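Local structure of uncharacterized protein C4B3.07 (Schizosaccharomyces pombe, 3QTM) at residues A[63-74]-A[107-118]. The protein is required for correct translation termination and directly inhibits Ofd1, probably thereby stabilising the transcription factor domain of Sre1 that activates hypoxic gene expression. Residues are numbered along the deposited sequence; the frame is centred on the assembly and turned at random.
Sequences STLPKDFHAAYS and RAQLGLDAPGNE
Lys-67 reaches from the start of helix 67-82 to the carbonyls of 114-116, while Arg-107 reaches back to His-70. The backbone N of Lys-67 donates to Pro-115 O at 2.9 Å. Its side chain runs extended along 114-118, passing CB of Glu-118, until a bend at the last torsion (chi4 66°) brings NZ back to two carbonyls. Ala-114 O lies 2.7 Å from NZ, which approaches tilted from the carbonyl plane; Gly-116 O, at 3.2 Å from NZ, is met in its plane on a lone pair. With an alanine here both carbonyls would probably lose their ammonium donor, leaving the 114-116 loop held mainly by the backbone bond. One turn further, one face of the His-70 ring has Gly-111 N over it, near the rim, and His-70 CD2 lies 3.5 Å from Gly-111 CA, an approach that the missing CB of Gly-111 allows. The other face packs on Phe-69. At the ring edge Arg-107 NH1 donates to His-70 ND1 over 3.0 Å, ring and guanidinium nearly coplanar (2° apart). Bends at chi2 and chi3 of Arg-107 fold its guanidinium there, with Tyr-73 CD1 on one face and Leu-110 CD1 on the opposite one, a knob among Phe-69, His-70, Tyr-73 and Ser-74. Three waters link Asp-68 to Asn-117, whose OD1 caps Ser-119 N. Such packing of helix 67-82 against helix 97-110 is consistent with a tetratricopeptide-repeat-like, all-helical architecture. Because the guanidinium donates to ND1, that nitrogen acts as an acceptor, which is likely to favour a neutral imidazole protonated on NE2.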
loop_
_atom_site.group_PDB
_atom_site.type_symbol
_atom_site.label_atom_id
_atom_site.label_comp_id
_atom_site.label_asym_id
_atom_site.label_seq_id
_atom_site.Cartn_x
_atom_site.Cartn_y
_atom_site.Cartn_z
ATOM N N SER A 63 -11.275 -20.406 22.710
ATOM C CA SER A 63 -11.527 -20.890 21.367
ATOM C C SER A 63 -12.737 -20.200 20.732
ATOM O O SER A 63 -12.954 -20.325 19.527
ATOM C CB SER A 63 -11.714 -22.416 21.360
ATOM O OG SER A 63 -12.985 -22.780 21.862
ATOM N N THR A 64 -13.531 -19.477 21.522
ATOM C CA THR A 64 -14.666 -18.779 20.917
ATOM C C THR A 64 -14.431 -17.287 20.725
ATOM O O THR A 64 -15.308 -16.578 20.255
ATOM C CB THR A 64 -16.001 -19.024 21.656
ATOM O OG1 THR A 64 -15.890 -18.596 23.012
ATOM C CG2 THR A 64 -16.355 -20.501 21.620
ATOM N N LEU A 65 -13.243 -16.808 21.067
ATOM C CA LEU A 65 -12.882 -15.449 20.686
ATOM C C LEU A 65 -12.917 -15.362 19.162
ATOM O O LEU A 65 -12.464 -16.266 18.478
ATOM C CB LEU A 65 -11.512 -15.059 21.241
ATOM C CG LEU A 65 -11.451 -14.861 22.758
ATOM C CD1 LEU A 65 -9.998 -14.784 23.249
ATOM C CD2 LEU A 65 -12.261 -13.627 23.196
ATOM N N PRO A 66 -13.487 -14.282 18.623
ATOM C CA PRO A 66 -13.623 -14.178 17.174
ATOM C C PRO A 66 -12.323 -13.819 16.487
ATOM O O PRO A 66 -11.361 -13.318 17.097
ATOM C CB PRO A 66 -14.600 -13.013 16.977
ATOM C CG PRO A 66 -14.667 -12.303 18.254
ATOM C CD PRO A 66 -13.922 -13.064 19.315
ATOM N N LYS A 67 -12.330 -14.038 15.184
ATOM C CA LYS A 67 -11.226 -13.628 14.338
ATOM C C LYS A 67 -10.850 -12.156 14.571
ATOM O O LYS A 67 -9.671 -11.813 14.527
ATOM C CB LYS A 67 -11.573 -13.852 12.875
ATOM C CG LYS A 67 -11.768 -15.325 12.483
ATOM C CD LYS A 67 -11.743 -15.475 10.963
ATOM C CE LYS A 67 -11.908 -16.927 10.531
ATOM N NZ LYS A 67 -13.253 -17.429 10.895
ATOM N N ASP A 68 -11.849 -11.301 14.803
ATOM C CA ASP A 68 -11.608 -9.871 15.031
ATOM C C ASP A 68 -10.769 -9.603 16.271
ATOM O O ASP A 68 -10.051 -8.617 16.325
ATOM C CB ASP A 68 -12.927 -9.093 15.151
ATOM C CG ASP A 68 -13.595 -8.864 13.808
ATOM O OD1 ASP A 68 -12.963 -9.167 12.767
ATOM O OD2 ASP A 68 -14.749 -8.372 13.797
ATOM N N PHE A 69 -10.877 -10.462 17.280
ATOM C CA PHE A 69 -9.998 -10.340 18.439
ATOM C C PHE A 69 -8.534 -10.558 18.036
ATOM O O PHE A 69 -7.659 -9.750 18.367
ATOM C CB PHE A 69 -10.381 -11.310 19.561
ATOM C CG PHE A 69 -9.290 -11.467 20.617
ATOM C CD1 PHE A 69 -9.172 -10.562 21.653
ATOM C CD2 PHE A 69 -8.381 -12.506 20.547
ATOM C CE1 PHE A 69 -8.168 -10.688 22.603
ATOM C CE2 PHE A 69 -7.369 -12.644 21.502
ATOM C CZ PHE A 69 -7.259 -11.731 22.523
ATOM N N HIS A 70 -8.261 -11.645 17.323
ATOM C CA HIS A 70 -6.872 -11.941 16.955
ATOM C C HIS A 70 -6.338 -10.916 15.947
ATOM O O HIS A 70 -5.142 -10.626 15.934
ATOM C CB HIS A 70 -6.730 -13.359 16.396
ATOM C CG HIS A 70 -7.244 -14.421 17.312
ATOM N ND1 HIS A 70 -6.497 -14.930 18.353
ATOM C CD2 HIS A 70 -8.434 -15.068 17.348
ATOM C CE1 HIS A 70 -7.209 -15.836 18.998
ATOM N NE2 HIS A 70 -8.383 -15.945 18.402
ATOM N N ALA A 71 -7.231 -10.374 15.111
ATOM C CA ALA A 71 -6.861 -9.338 14.155
ATOM C C ALA A 71 -6.386 -8.076 14.865
ATOM O O ALA A 71 -5.389 -7.493 14.467
ATOM C CB ALA A 71 -8.025 -9.022 13.228
ATOM N N ALA A 72 -7.108 -7.644 15.907
ATOM C CA ALA A 72 -6.720 -6.443 16.643
ATOM C C ALA A 72 -5.401 -6.662 17.376
ATOM O O ALA A 72 -4.545 -5.788 17.419
ATOM C CB ALA A 72 -7.797 -6.042 17.631
ATOM N N TYR A 73 -5.263 -7.835 17.983
ATOM C CA TYR A 73 -4.074 -8.169 18.736
ATOM C C TYR A 73 -2.863 -8.231 17.771
ATOM O O TYR A 73 -1.791 -7.686 18.048
ATOM C CB TYR A 73 -4.306 -9.511 19.424
ATOM C CG TYR A 73 -3.348 -9.851 20.525
ATOM C CD1 TYR A 73 -3.625 -10.887 21.405
ATOM C CD2 TYR A 73 -2.164 -9.128 20.701
ATOM C CE1 TYR A 73 -2.739 -11.218 22.423
ATOM C CE2 TYR A 73 -1.268 -9.447 21.721
ATOM C CZ TYR A 73 -1.563 -10.505 22.579
ATOM O OH TYR A 73 -0.689 -10.844 23.596
ATOM N N SER A 74 -3.045 -8.887 16.630
ATOM C CA SER A 74 -1.996 -8.948 15.618
ATOM C C SER A 74 -1.596 -7.547 15.165
ATOM O O SER A 74 -0.417 -7.260 15.044
ATOM C CB SER A 74 -2.459 -9.759 14.411
ATOM O OG SER A 74 -1.487 -9.721 13.388
ATOM N N ARG A 107 0.103 -14.513 15.882
ATOM C CA ARG A 107 -1.152 -14.115 16.525
ATOM C C ARG A 107 -2.297 -14.155 15.514
ATOM O O ARG A 107 -3.366 -14.675 15.797
ATOM C CB ARG A 107 -1.033 -12.728 17.158
ATOM C CG ARG A 107 -2.370 -12.129 17.642
ATOM C CD ARG A 107 -3.212 -13.122 18.445
ATOM N NE ARG A 107 -2.481 -13.653 19.592
ATOM C CZ ARG A 107 -2.948 -14.572 20.436
ATOM N NH1 ARG A 107 -4.170 -15.068 20.295
ATOM N NH2 ARG A 107 -2.194 -14.986 21.439
ATOM N N ALA A 108 -2.063 -13.611 14.327
ATOM C CA ALA A 108 -3.094 -13.591 13.302
ATOM C C ALA A 108 -3.409 -15.012 12.793
ATOM O O ALA A 108 -4.570 -15.347 12.543
ATOM C CB ALA A 108 -2.699 -12.648 12.148
ATOM N N GLN A 109 -2.386 -15.852 12.652
ATOM C CA GLN A 109 -2.626 -17.225 12.219
ATOM C C GLN A 109 -3.466 -18.002 13.243
ATOM O O GLN A 109 -4.281 -18.851 12.876
ATOM C CB GLN A 109 -1.309 -17.945 11.891
ATOM C CG GLN A 109 -0.662 -17.441 10.608
ATOM C CD GLN A 109 0.749 -17.989 10.390
ATOM O OE1 GLN A 109 1.369 -18.548 11.298
ATOM N NE2 GLN A 109 1.266 -17.813 9.182
ATOM N N LEU A 110 -3.283 -17.699 14.524
ATOM C CA LEU A 110 -4.120 -18.292 15.559
ATOM C C LEU A 110 -5.600 -17.990 15.338
ATOM O O LEU A 110 -6.462 -18.773 15.745
ATOM C CB LEU A 110 -3.693 -17.812 16.942
ATOM C CG LEU A 110 -2.421 -18.453 17.487
ATOM C CD1 LEU A 110 -1.954 -17.727 18.752
ATOM C CD2 LEU A 110 -2.677 -19.933 17.750
ATOM N N GLY A 111 -5.889 -16.865 14.683
ATOM C CA GLY A 111 -7.256 -16.479 14.402
ATOM C C GLY A 111 -7.933 -17.259 13.291
ATOM O O GLY A 111 -9.152 -17.191 13.154
ATOM N N LEU A 112 -7.161 -17.986 12.488
ATOM C CA LEU A 112 -7.715 -18.656 11.306
ATOM C C LEU A 112 -8.766 -19.707 11.658
ATOM O O LEU A 112 -9.659 -19.975 10.865
ATOM C CB LEU A 112 -6.608 -19.296 10.461
ATOM C CG LEU A 112 -5.736 -18.332 9.653
ATOM C CD1 LEU A 112 -4.494 -19.042 9.133
ATOM C CD2 LEU A 112 -6.519 -17.683 8.509
ATOM N N ASP A 113 -8.648 -20.293 12.847
ATOM C CA ASP A 113 -9.614 -21.278 13.337
ATOM C C ASP A 113 -10.732 -20.667 14.181
ATOM O O ASP A 113 -11.694 -21.348 14.522
ATOM C CB ASP A 113 -8.908 -22.352 14.164
ATOM C CG ASP A 113 -7.985 -23.226 13.325
ATOM O OD1 ASP A 113 -6.873 -23.549 13.803
ATOM O OD2 ASP A 113 -8.374 -23.585 12.192
ATOM N N ALA A 114 -10.602 -19.390 14.527
ATOM C CA ALA A 114 -11.597 -18.738 15.370
ATOM C C ALA A 114 -12.875 -18.494 14.574
ATOM O O ALA A 114 -12.830 -18.421 13.337
ATOM C CB ALA A 114 -11.046 -17.435 15.903
ATOM N N PRO A 115 -14.021 -18.343 15.274
ATOM C CA PRO A 115 -15.290 -18.024 14.600
ATOM C C PRO A 115 -15.323 -16.568 14.140
ATOM O O PRO A 115 -14.574 -15.758 14.694
ATOM C CB PRO A 115 -16.350 -18.197 15.709
ATOM C CG PRO A 115 -15.589 -18.459 16.997
ATOM C CD PRO A 115 -14.129 -18.249 16.744
ATOM N N GLY A 116 -16.180 -16.252 13.165
ATOM C CA GLY A 116 -16.542 -14.883 12.828
ATOM C C GLY A 116 -16.061 -14.347 11.492
ATOM O O GLY A 116 -15.327 -15.015 10.774
ATOM N N ASN A 117 -16.479 -13.127 11.165
ATOM C CA ASN A 117 -16.044 -12.454 9.945
ATOM C C ASN A 117 -14.512 -12.350 9.845
ATOM O O ASN A 117 -13.837 -12.024 10.833
ATOM C CB ASN A 117 -16.681 -11.059 9.849
ATOM C CG ASN A 117 -16.397 -10.379 8.522
ATOM O OD1 ASN A 117 -15.323 -9.814 8.303
ATOM N ND2 ASN A 117 -17.360 -10.440 7.624
ATOM N N GLU A 118 -13.980 -12.598 8.651
ATOM C CA GLU A 118 -12.538 -12.786 8.455
ATOM C C GLU A 118 -11.789 -11.603 7.803
ATOM O O GLU A 118 -10.568 -11.645 7.649
ATOM C CB GLU A 118 -12.304 -14.059 7.634
ATOM C CG GLU A 118 -12.888 -13.997 6.241
ATOM C CD GLU A 118 -12.996 -15.370 5.569
ATOM O OE1 GLU A 118 -12.930 -16.410 6.272
ATOM O OE2 GLU A 118 -13.160 -15.402 4.327
HETATM O O HOH W 1 -11.605 -10.758 11.253
HETATM O O HOH W 2 -13.666 -8.343 10.070
HETATM O O HOH W 3 -14.528 -11.869 13.522
#